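Local coordinates for protein Xcc_ctr_pt (PDB 6NJW) that probably cuts DNA as a Class 2 OLD family nuclease by a two-metal mechanism, the chain here being its C-terminal region with the magnesium-binding Toprim domain, at residues R21-V26 against K66-E71; V108-L113 against I119-Q124; V150-L155 against E161-L166. One frame throughout, in Å; residues are numbered along the deposited sequence.

Interaction 1. Residues R21-V26 against K66-E71; sequences RGVILV and KLLGPE
Leu-68, at the end of helix 62-68, lays its side chain against Val-23 and Leu-25, two residues of strand 22-26 that point to the same face. Followed outward, Leu-68 first meets nothing of the strand: its CB and CG serve as the arm that carries the two methyls across. CG stands anti to the carbonyl carbon (chi1 -49°), which sends the fork toward the strand. There the branches divide the work. CD1 settles between the two strand residues, 3.9 Å from Val-23 CB, and CD1 of Leu-68 also lies 4.1 Å from CD1 of Leu-25. CD2 meets the other branch, 4.0 Å from Val-23 CG2. The leucine therefore runs across Val-23 at about a right angle, CD1 over its branch carbon and CD2 at CG2, whereas it meets Leu-25 tip to tip.

All three residues are buried and the touch is purely apolar, at ordinary van der Waals distances. Gly-69 is the first residue to leave the helical conformation, so Leu-68 makes this contact from the last turn. Strand 22-26 runs between strands 51-55 and 77-82 of the parallel sheet. Cys-54 of the former touches both Val-23 and Leu-25, and His-77 of the latter touches Leu-68. On the other face of the strand, Ile-24 packs on helix 208-226, which places this layer of the Toprim domain between helices.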
loop_
_atom_site.group_PDB
_atom_site.type_symbol
_atom_site.label_atom_id
_atom_site.label_comp_id
_atom_site.label_asym_id
_atom_site.label_seq_id
_atom_site.Cartn_x
_atom_site.Cartn_y
_atom_site.Cartn_z
ATOM N N ARG A 21 -1.669 4.451 -18.172
ATOM C CA ARG A 21 -2.069 3.121 -18.613
ATOM C C ARG A 21 -2.621 2.277 -17.472
ATOM O O ARG A 21 -3.391 1.340 -17.727
ATOM C CB ARG A 21 -0.886 2.394 -19.266
ATOM C CG ARG A 21 -0.328 3.078 -20.524
ATOM C CD ARG A 21 0.818 2.253 -21.134
ATOM N NE ARG A 21 1.475 2.925 -22.260
ATOM C CZ ARG A 21 1.124 2.748 -23.530
ATOM N NH1 ARG A 21 0.127 1.923 -23.831
ATOM N NH2 ARG A 21 1.767 3.390 -24.501
ATOM N N GLY A 22 -2.272 2.608 -16.228
ATOM C CA GLY A 22 -2.742 1.862 -15.074
ATOM C C GLY A 22 -2.634 2.719 -13.835
ATOM O O GLY A 22 -1.904 3.719 -13.815
ATOM N N VAL A 23 -3.385 2.334 -12.794
ATOM C CA VAL A 23 -3.429 3.113 -11.557
ATOM C C VAL A 23 -3.332 2.178 -10.358
ATOM O O VAL A 23 -4.047 1.181 -10.291
ATOM C CB VAL A 23 -4.709 3.959 -11.430
ATOM C CG1 VAL A 23 -4.634 4.778 -10.135
ATOM C CG2 VAL A 23 -4.843 4.898 -12.611
ATOM N N ILE A 24 -2.460 2.511 -9.415
ATOM C CA ILE A 24 -2.366 1.839 -8.126
ATOM C C ILE A 24 -3.009 2.738 -7.076
ATOM O O ILE A 24 -2.491 3.821 -6.785
ATOM C CB ILE A 24 -0.905 1.551 -7.751
ATOM C CG1 ILE A 24 -0.274 0.557 -8.739
ATOM C CG2 ILE A 24 -0.827 1.057 -6.304
ATOM C CD1 ILE A 24 1.284 0.621 -8.719
ATOM N N LEU A 25 -4.103 2.276 -6.474
ATOM C CA LEU A 25 -4.844 3.057 -5.485
ATOM C C LEU A 25 -4.398 2.649 -4.090
ATOM O O LEU A 25 -4.431 1.456 -3.756
ATOM C CB LEU A 25 -6.354 2.831 -5.636
ATOM C CG LEU A 25 -6.955 3.278 -6.964
ATOM C CD1 LEU A 25 -8.415 2.781 -7.041
ATOM C CD2 LEU A 25 -6.865 4.799 -7.053
ATOM N N VAL A 26 -3.990 3.636 -3.285
ATOM C CA VAL A 26 -3.472 3.422 -1.941
ATOM C C VAL A 26 -4.174 4.386 -0.984
ATOM O O VAL A 26 -4.795 5.362 -1.400
ATOM C CB VAL A 26 -1.939 3.612 -1.890
ATOM C CG1 VAL A 26 -1.257 2.661 -2.924
ATOM C CG2 VAL A 26 -1.570 5.043 -2.160
ATOM N N LYS A 66 -15.181 3.768 -9.455
ATOM C CA LYS A 66 -16.152 4.243 -10.445
ATOM C C LYS A 66 -15.455 4.937 -11.610
ATOM O O LYS A 66 -15.783 4.696 -12.776
ATOM C CB LYS A 66 -17.166 5.182 -9.779
ATOM C CG LYS A 66 -18.205 4.455 -8.909
ATOM C CD LYS A 66 -19.094 5.472 -8.167
ATOM C CE LYS A 66 -20.241 4.809 -7.417
ATOM N NZ LYS A 66 -21.099 5.850 -6.755
ATOM N N LEU A 67 -14.469 5.778 -11.319
ATOM C CA LEU A 67 -13.766 6.481 -12.394
ATOM C C LEU A 67 -13.030 5.513 -13.320
ATOM O O LEU A 67 -13.032 5.686 -14.547
ATOM C CB LEU A 67 -12.790 7.489 -11.799
ATOM C CG LEU A 67 -11.840 8.157 -12.795
ATOM C CD1 LEU A 67 -12.626 9.033 -13.793
ATOM C CD2 LEU A 67 -10.794 8.987 -12.043
ATOM N N LEU A 68 -12.396 4.483 -12.754
ATOM C CA LEU A 68 -11.537 3.583 -13.523
ATOM C C LEU A 68 -12.240 2.316 -13.996
ATOM O O LEU A 68 -11.704 1.619 -14.858
ATOM C CB LEU A 68 -10.293 3.206 -12.689
ATOM C CG LEU A 68 -9.557 4.391 -12.056
ATOM C CD1 LEU A 68 -8.566 3.920 -10.989
ATOM C CD2 LEU A 68 -8.844 5.225 -13.106
ATOM N N GLY A 69 -13.432 2.019 -13.493
ATOM C CA GLY A 69 -14.135 0.812 -13.853
ATOM C C GLY A 69 -14.777 0.852 -15.223
ATOM O O GLY A 69 -14.620 1.806 -15.991
ATOM N N PRO A 70 -15.512 -0.203 -15.566
ATOM C CA PRO A 70 -16.019 -0.314 -16.942
ATOM C C PRO A 70 -17.078 0.714 -17.291
ATOM O O PRO A 70 -17.277 0.979 -18.477
ATOM C CB PRO A 70 -16.586 -1.739 -17.005
ATOM C CG PRO A 70 -16.854 -2.128 -15.580
ATOM C CD PRO A 70 -15.788 -1.414 -14.769
ATOM N N GLU A 71 -17.762 1.300 -16.325
ATOM C CA GLU A 71 -18.716 2.360 -16.634
ATOM C C GLU A 71 -18.070 3.735 -16.604
ATOM O O GLU A 71 -18.760 4.746 -16.801
ATOM C CB GLU A 71 -19.896 2.312 -15.662
ATOM C CG GLU A 71 -20.792 1.076 -15.853
ATOM C CD GLU A 71 -21.429 1.027 -17.237
ATOM O OE1 GLU A 71 -22.039 2.036 -17.679
ATOM O OE2 GLU A 71 -21.330 -0.026 -17.891
#

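Interaction 2. Residues V108-L113 against I119-Q124; sequences VDHEEL and IKLAEQ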
loop_
_atom_site.group_PDB
_atom_site.type_symbol
_atom_site.label_atom_id
_atom_site.label_comp_id
_atom_site.label_asym_id
_atom_site.label_seq_id
_atom_site.Cartn_x
_atom_site.Cartn_y
_atom_site.Cartn_z
ATOM N N VAL A 108 -24.062 -7.799 -8.939
ATOM C CA VAL A 108 -24.143 -9.091 -8.275
ATOM C C VAL A 108 -24.263 -8.821 -6.787
ATOM O O VAL A 108 -23.709 -7.836 -6.286
ATOM C CB VAL A 108 -22.908 -9.958 -8.604
ATOM C CG1 VAL A 108 -22.898 -11.253 -7.794
ATOM C CG2 VAL A 108 -22.860 -10.252 -10.093
ATOM N N ASP A 109 -25.012 -9.659 -6.082
ATOM C CA ASP A 109 -25.123 -9.475 -4.647
ATOM C C ASP A 109 -23.890 -10.025 -3.950
ATOM O O ASP A 109 -23.446 -11.140 -4.234
ATOM C CB ASP A 109 -26.375 -10.140 -4.085
ATOM C CG ASP A 109 -26.617 -9.748 -2.636
ATOM O OD1 ASP A 109 -26.578 -8.533 -2.340
ATOM O OD2 ASP A 109 -26.823 -10.642 -1.792
ATOM N N HIS A 110 -23.354 -9.239 -3.023
ATOM C CA HIS A 110 -22.205 -9.619 -2.222
ATOM C C HIS A 110 -22.512 -9.584 -0.727
ATOM O O HIS A 110 -21.621 -9.854 0.086
ATOM C CB HIS A 110 -21.013 -8.697 -2.552
ATOM C CG HIS A 110 -20.679 -8.637 -4.017
ATOM N ND1 HIS A 110 -20.897 -7.514 -4.791
ATOM C CD2 HIS A 110 -20.152 -9.567 -4.850
ATOM C CE1 HIS A 110 -20.516 -7.754 -6.033
ATOM N NE2 HIS A 110 -20.056 -8.992 -6.095
ATOM N N GLU A 111 -23.755 -9.281 -0.342
ATOM C CA GLU A 111 -24.075 -9.076 1.070
ATOM C C GLU A 111 -23.954 -10.354 1.888
ATOM O O GLU A 111 -23.705 -10.290 3.098
ATOM C CB GLU A 111 -25.492 -8.513 1.221
ATOM C CG GLU A 111 -25.657 -7.116 0.681
ATOM C CD GLU A 111 -24.578 -6.183 1.184
ATOM O OE1 GLU A 111 -24.289 -6.195 2.408
ATOM O OE2 GLU A 111 -24.017 -5.444 0.341
ATOM N N GLU A 112 -24.132 -11.514 1.262
ATOM C CA GLU A 112 -24.160 -12.766 2.003
ATOM C C GLU A 112 -22.783 -13.397 2.177
ATOM O O GLU A 112 -22.692 -14.507 2.709
ATOM C CB GLU A 112 -25.112 -13.756 1.329
ATOM C CG GLU A 112 -26.580 -13.332 1.350
ATOM C CD GLU A 112 -27.057 -12.835 2.719
ATOM O OE1 GLU A 112 -26.796 -13.513 3.743
ATOM O OE2 GLU A 112 -27.706 -11.763 2.767
ATOM N N LEU A 113 -21.711 -12.722 1.767
ATOM C CA LEU A 113 -20.372 -13.270 1.938
ATOM C C LEU A 113 -19.789 -12.804 3.263
ATOM O O LEU A 113 -20.020 -11.668 3.687
ATOM C CB LEU A 113 -19.457 -12.845 0.788
ATOM C CG LEU A 113 -20.005 -13.124 -0.606
ATOM C CD1 LEU A 113 -19.042 -12.635 -1.679
ATOM C CD2 LEU A 113 -20.267 -14.611 -0.749
ATOM N N ILE A 119 -12.901 -10.886 0.816
ATOM C CA ILE A 119 -11.486 -10.613 0.588
ATOM C C ILE A 119 -10.923 -11.503 -0.518
ATOM O O ILE A 119 -10.200 -11.028 -1.401
ATOM C CB ILE A 119 -10.705 -10.765 1.907
ATOM C CG1 ILE A 119 -11.030 -9.590 2.835
ATOM C CG2 ILE A 119 -9.212 -10.817 1.645
ATOM C CD1 ILE A 119 -10.549 -9.769 4.269
ATOM N N LYS A 120 -11.227 -12.805 -0.498
ATOM C CA LYS A 120 -10.652 -13.664 -1.542
ATOM C C LYS A 120 -11.306 -13.433 -2.906
ATOM O O LYS A 120 -10.656 -13.617 -3.944
ATOM C CB LYS A 120 -10.739 -15.135 -1.138
ATOM C CG LYS A 120 -12.128 -15.710 -1.100
ATOM C CD LYS A 120 -12.075 -17.119 -0.484
ATOM C CE LYS A 120 -13.411 -17.859 -0.606
ATOM N NZ LYS A 120 -13.385 -19.155 0.138
ATOM N N LEU A 121 -12.575 -13.011 -2.934
ATOM C CA LEU A 121 -13.165 -12.568 -4.195
ATOM C C LEU A 121 -12.450 -11.336 -4.730
ATOM O O LEU A 121 -12.162 -11.240 -5.932
ATOM C CB LEU A 121 -14.655 -12.265 -4.005
ATOM C CG LEU A 121 -15.420 -11.649 -5.177
ATOM C CD1 LEU A 121 -15.317 -12.511 -6.438
ATOM C CD2 LEU A 121 -16.892 -11.418 -4.787
ATOM N N ALA A 122 -12.141 -10.388 -3.844
ATOM C CA ALA A 122 -11.624 -9.105 -4.297
ATOM C C ALA A 122 -10.234 -9.240 -4.899
ATOM O O ALA A 122 -9.867 -8.448 -5.775
ATOM C CB ALA A 122 -11.622 -8.109 -3.144
ATOM N N GLU A 123 -9.460 -10.247 -4.478
ATOM C CA GLU A 123 -8.142 -10.459 -5.079
ATOM C C GLU A 123 -8.234 -10.717 -6.571
ATOM O O GLU A 123 -7.288 -10.413 -7.307
ATOM C CB GLU A 123 -7.406 -11.621 -4.394
ATOM C CG GLU A 123 -6.996 -11.270 -2.973
ATOM C CD GLU A 123 -5.961 -12.221 -2.370
ATOM O OE1 GLU A 123 -5.608 -13.228 -3.006
ATOM O OE2 GLU A 123 -5.498 -11.953 -1.247
ATOM N N GLN A 124 -9.343 -11.297 -7.035
ATOM C CA GLN A 124 -9.500 -11.546 -8.466
ATOM C C GLN A 124 -9.472 -10.253 -9.272
ATOM O O GLN A 124 -9.040 -10.245 -10.434
ATOM C CB GLN A 124 -10.808 -12.293 -8.720
ATOM C CG GLN A 124 -10.824 -13.727 -8.240
ATOM C CD GLN A 124 -12.046 -14.446 -8.756
ATOM O OE1 GLN A 124 -12.117 -14.808 -9.932
ATOM N NE2 GLN A 124 -13.033 -14.606 -7.899
#
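Leu-121 sends one methyl, CD2, into the angle between His-110 and Leu-113, and the whole contact turns on that single group. The apolar part is small. CD2 of Leu-121 lies 4.0 Å from CD1 of Leu-113, the two side chains crossing at about a right angle, and the approach to the histidine is closer, with Leu-121 CD2 3.7 Å from His-110 CD2. The methyl comes obliquely to the imidazole, beside the bond from CD2 to NE2, with Leu-121 CD2 4.2 Å from His-110 NE2. With CG anti to the backbone N (chi1 174°), Leu-121 extends from helix 115-123 toward the loop. Leu-101 of helix 93-104 touches both His-110 and Leu-121.

The polar contacts hold the histidine rather than bridge the two segments. Both ring nitrogens have acidic partners: ND1 is hydrogen-bonded to Asp-102 and NE2 to Glu-105. Gripped at two points, the ring is probably fixed in rotation, and the two carboxylates would be expected to favour a positively charged imidazole. The carbonyl oxygen of Val-108 lies 3.0 Å above one face of the ring, offset toward its rim.

The backbone supplies the rest. Residues His-110 to Leu-113 form a type I beta turn, closed by a weak bond of 3.3 Å from Leu-113 N to His-110 O. This turn brings the histidine and the leucine to the same methyl. Arg-94 of helix 93-104 bonds to the carbonyl oxygen of Leu-113. The arrangement is that of a connection between consecutive helices: the loop linking helices 93-104 and 115-123 turns back and packs on both, well away from the magnesium site.

Interaction 3. Residues V150-L155 against E161-L166; sequences VIREEL and ETLNAL
Ile-151 and Leu-166 form the buried half of a contact between two nearly antiparallel helical segments, whose axes come no closer than 11.9 Å and make an angle of 163°. Here the chemistry is wholly apolar: CD2 of Leu-166 lies 4.0 Å from CG2 of Ile-151, and the two side chains cross obliquely. CG of Leu-166 is anti to its own N (chi1 -174°), which directs CD2 toward helix 134-154.

The second kind of contact pairs a charged chain with a methyl. Arg-152 lies at about a right angle to Leu-163, whose CD2 is 3.9 Å from Arg-152 CG and 3.8 Å from Arg-152 NH1. A bend at chi3 (30°) folds the guanidinium back, so one methyl touches both the aliphatic stem and the edge of the head, near its plane.

Leu-158, in the loop joining the helices, touches Ile-151 and Leu-163, while Leu-181 of helix 178-188 and Phe-193 of helix 190-197 also pack on Ile-151. The wide axis separation fits a join made by side-chain ends. With hydrocarbon inside and an arginine at the margin, its adhesion is expected to be mainly hydrophobic, the arginine itself being exposed.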
loop_
_atom_site.group_PDB
_atom_site.type_symbol
_atom_site.label_atom_id
_atom_site.label_comp_id
_atom_site.label_asym_id
_atom_site.label_seq_id
_atom_site.Cartn_x
_atom_site.Cartn_y
_atom_site.Cartn_z
ATOM N N VAL A 150 16.081 6.859 10.681
ATOM C CA VAL A 150 15.222 7.946 10.212
ATOM C C VAL A 150 14.624 8.696 11.397
ATOM O O VAL A 150 14.691 9.929 11.472
ATOM C CB VAL A 150 14.123 7.416 9.275
ATOM C CG1 VAL A 150 13.173 8.549 8.892
ATOM C CG2 VAL A 150 14.745 6.791 8.017
ATOM N N ILE A 151 14.033 7.963 12.340
ATOM C CA ILE A 151 13.370 8.610 13.472
ATOM C C ILE A 151 14.346 9.517 14.216
ATOM O O ILE A 151 14.055 10.687 14.482
ATOM C CB ILE A 151 12.754 7.553 14.403
ATOM C CG1 ILE A 151 11.593 6.856 13.692
ATOM C CG2 ILE A 151 12.282 8.193 15.727
ATOM C CD1 ILE A 151 11.108 5.591 14.394
ATOM N N ARG A 152 15.543 9.002 14.513
ATOM C CA ARG A 152 16.521 9.781 15.267
ATOM C C ARG A 152 17.052 10.960 14.465
ATOM O O ARG A 152 17.400 11.996 15.048
ATOM C CB ARG A 152 17.654 8.868 15.729
ATOM C CG ARG A 152 17.238 8.007 16.906
ATOM C CD ARG A 152 18.329 7.044 17.381
ATOM N NE ARG A 152 19.687 7.543 17.167
ATOM C CZ ARG A 152 20.227 8.597 17.779
ATOM N NH1 ARG A 152 19.528 9.307 18.655
ATOM N NH2 ARG A 152 21.477 8.955 17.501
ATOM N N GLU A 153 17.094 10.851 13.137
ATOM C CA GLU A 153 17.503 12.003 12.342
ATOM C C GLU A 153 16.392 13.036 12.217
ATOM O O GLU A 153 16.671 14.239 12.155
ATOM C CB GLU A 153 17.956 11.572 10.944
ATOM C CG GLU A 153 18.751 12.664 10.241
ATOM C CD GLU A 153 19.106 12.331 8.808
ATOM O OE1 GLU A 153 19.625 11.218 8.548
ATOM O OE2 GLU A 153 18.869 13.199 7.940
ATOM N N GLU A 154 15.137 12.597 12.171
ATOM C CA GLU A 154 14.031 13.538 12.044
ATOM C C GLU A 154 13.629 14.129 13.389
ATOM O O GLU A 154 13.101 15.247 13.439
ATOM C CB GLU A 154 12.828 12.839 11.404
ATOM C CG GLU A 154 13.037 12.488 9.943
ATOM C CD GLU A 154 13.164 13.724 9.081
ATOM O OE1 GLU A 154 12.434 14.703 9.344
ATOM O OE2 GLU A 154 13.992 13.715 8.149
ATOM N N LEU A 155 13.870 13.392 14.480
ATOM C CA LEU A 155 13.504 13.794 15.837
ATOM C C LEU A 155 14.767 13.738 16.691
ATOM O O LEU A 155 14.939 12.815 17.499
ATOM C CB LEU A 155 12.413 12.887 16.405
ATOM C CG LEU A 155 11.129 12.769 15.577
ATOM C CD1 LEU A 155 10.124 11.818 16.252
ATOM C CD2 LEU A 155 10.539 14.144 15.343
ATOM N N GLU A 161 14.188 8.154 27.537
ATOM C CA GLU A 161 13.222 7.066 27.690
ATOM C C GLU A 161 12.743 6.562 26.333
ATOM O O GLU A 161 12.659 5.349 26.101
ATOM C CB GLU A 161 12.027 7.536 28.530
ATOM C CG GLU A 161 12.298 7.599 30.034
ATOM C CD GLU A 161 12.689 8.993 30.522
ATOM O OE1 GLU A 161 13.322 9.755 29.749
ATOM O OE2 GLU A 161 12.353 9.323 31.685
ATOM N N THR A 162 12.426 7.486 25.426
ATOM C CA THR A 162 11.913 7.097 24.120
ATOM C C THR A 162 13.006 6.460 23.279
ATOM O O THR A 162 12.753 5.493 22.553
ATOM C CB THR A 162 11.327 8.313 23.411
ATOM O OG1 THR A 162 10.239 8.827 24.185
ATOM C CG2 THR A 162 10.824 7.933 22.021
ATOM N N LEU A 163 14.223 6.993 23.363
ATOM C CA LEU A 163 15.356 6.363 22.692
ATOM C C LEU A 163 15.560 4.935 23.179
ATOM O O LEU A 163 15.819 4.032 22.377
ATOM C CB LEU A 163 16.616 7.193 22.914
ATOM C CG LEU A 163 16.584 8.535 22.184
ATOM C CD1 LEU A 163 17.820 9.370 22.492
ATOM C CD2 LEU A 163 16.445 8.294 20.683
ATOM N N ASN A 164 15.437 4.709 24.488
ATOM C CA ASN A 164 15.612 3.363 25.025
ATOM C C ASN A 164 14.528 2.422 24.524
ATOM O O ASN A 164 14.807 1.266 24.193
ATOM C CB ASN A 164 15.619 3.392 26.555
ATOM C CG ASN A 164 16.875 4.010 27.113
ATOM O OD1 ASN A 164 17.919 4.008 26.462
ATOM N ND2 ASN A 164 16.784 4.555 28.322
ATOM N N ALA A 165 13.278 2.887 24.484
ATOM C CA ALA A 165 12.217 2.042 23.952
ATOM C C ALA A 165 12.484 1.707 22.492
ATOM O O ALA A 165 12.262 0.572 22.056
ATOM C CB ALA A 165 10.859 2.724 24.110
ATOM N N LEU A 166 12.986 2.683 21.734
ATOM C CA LEU A 166 13.275 2.475 20.320
ATOM C C LEU A 166 14.373 1.435 20.139
ATOM O O LEU A 166 14.236 0.503 19.336
ATOM C CB LEU A 166 13.685 3.802 19.676
ATOM C CG LEU A 166 13.888 3.821 18.156
ATOM C CD1 LEU A 166 12.732 3.144 17.442
ATOM C CD2 LEU A 166 14.074 5.240 17.644
#

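Only interaction 1 is buried throughout; interactions 2 and 3 each combine buried residues with ones nearer the surface. Interaction 1 ties helix to sheet within the Toprim domain, and the side chain of Leu-25 is about 10 Å from the bound magnesium ion. The other two join a helix to a neighbouring loop or helix, six residues apart in sequence, and no helix or strand is shared among the three. All three are largely apolar, but interaction 2 adds a carboxylate-held imidazole and interaction 3 an exposed arginine. The centres of interactions 1 and 2 are 18 Å apart, whereas interaction 3 lies across the chain's centre from both.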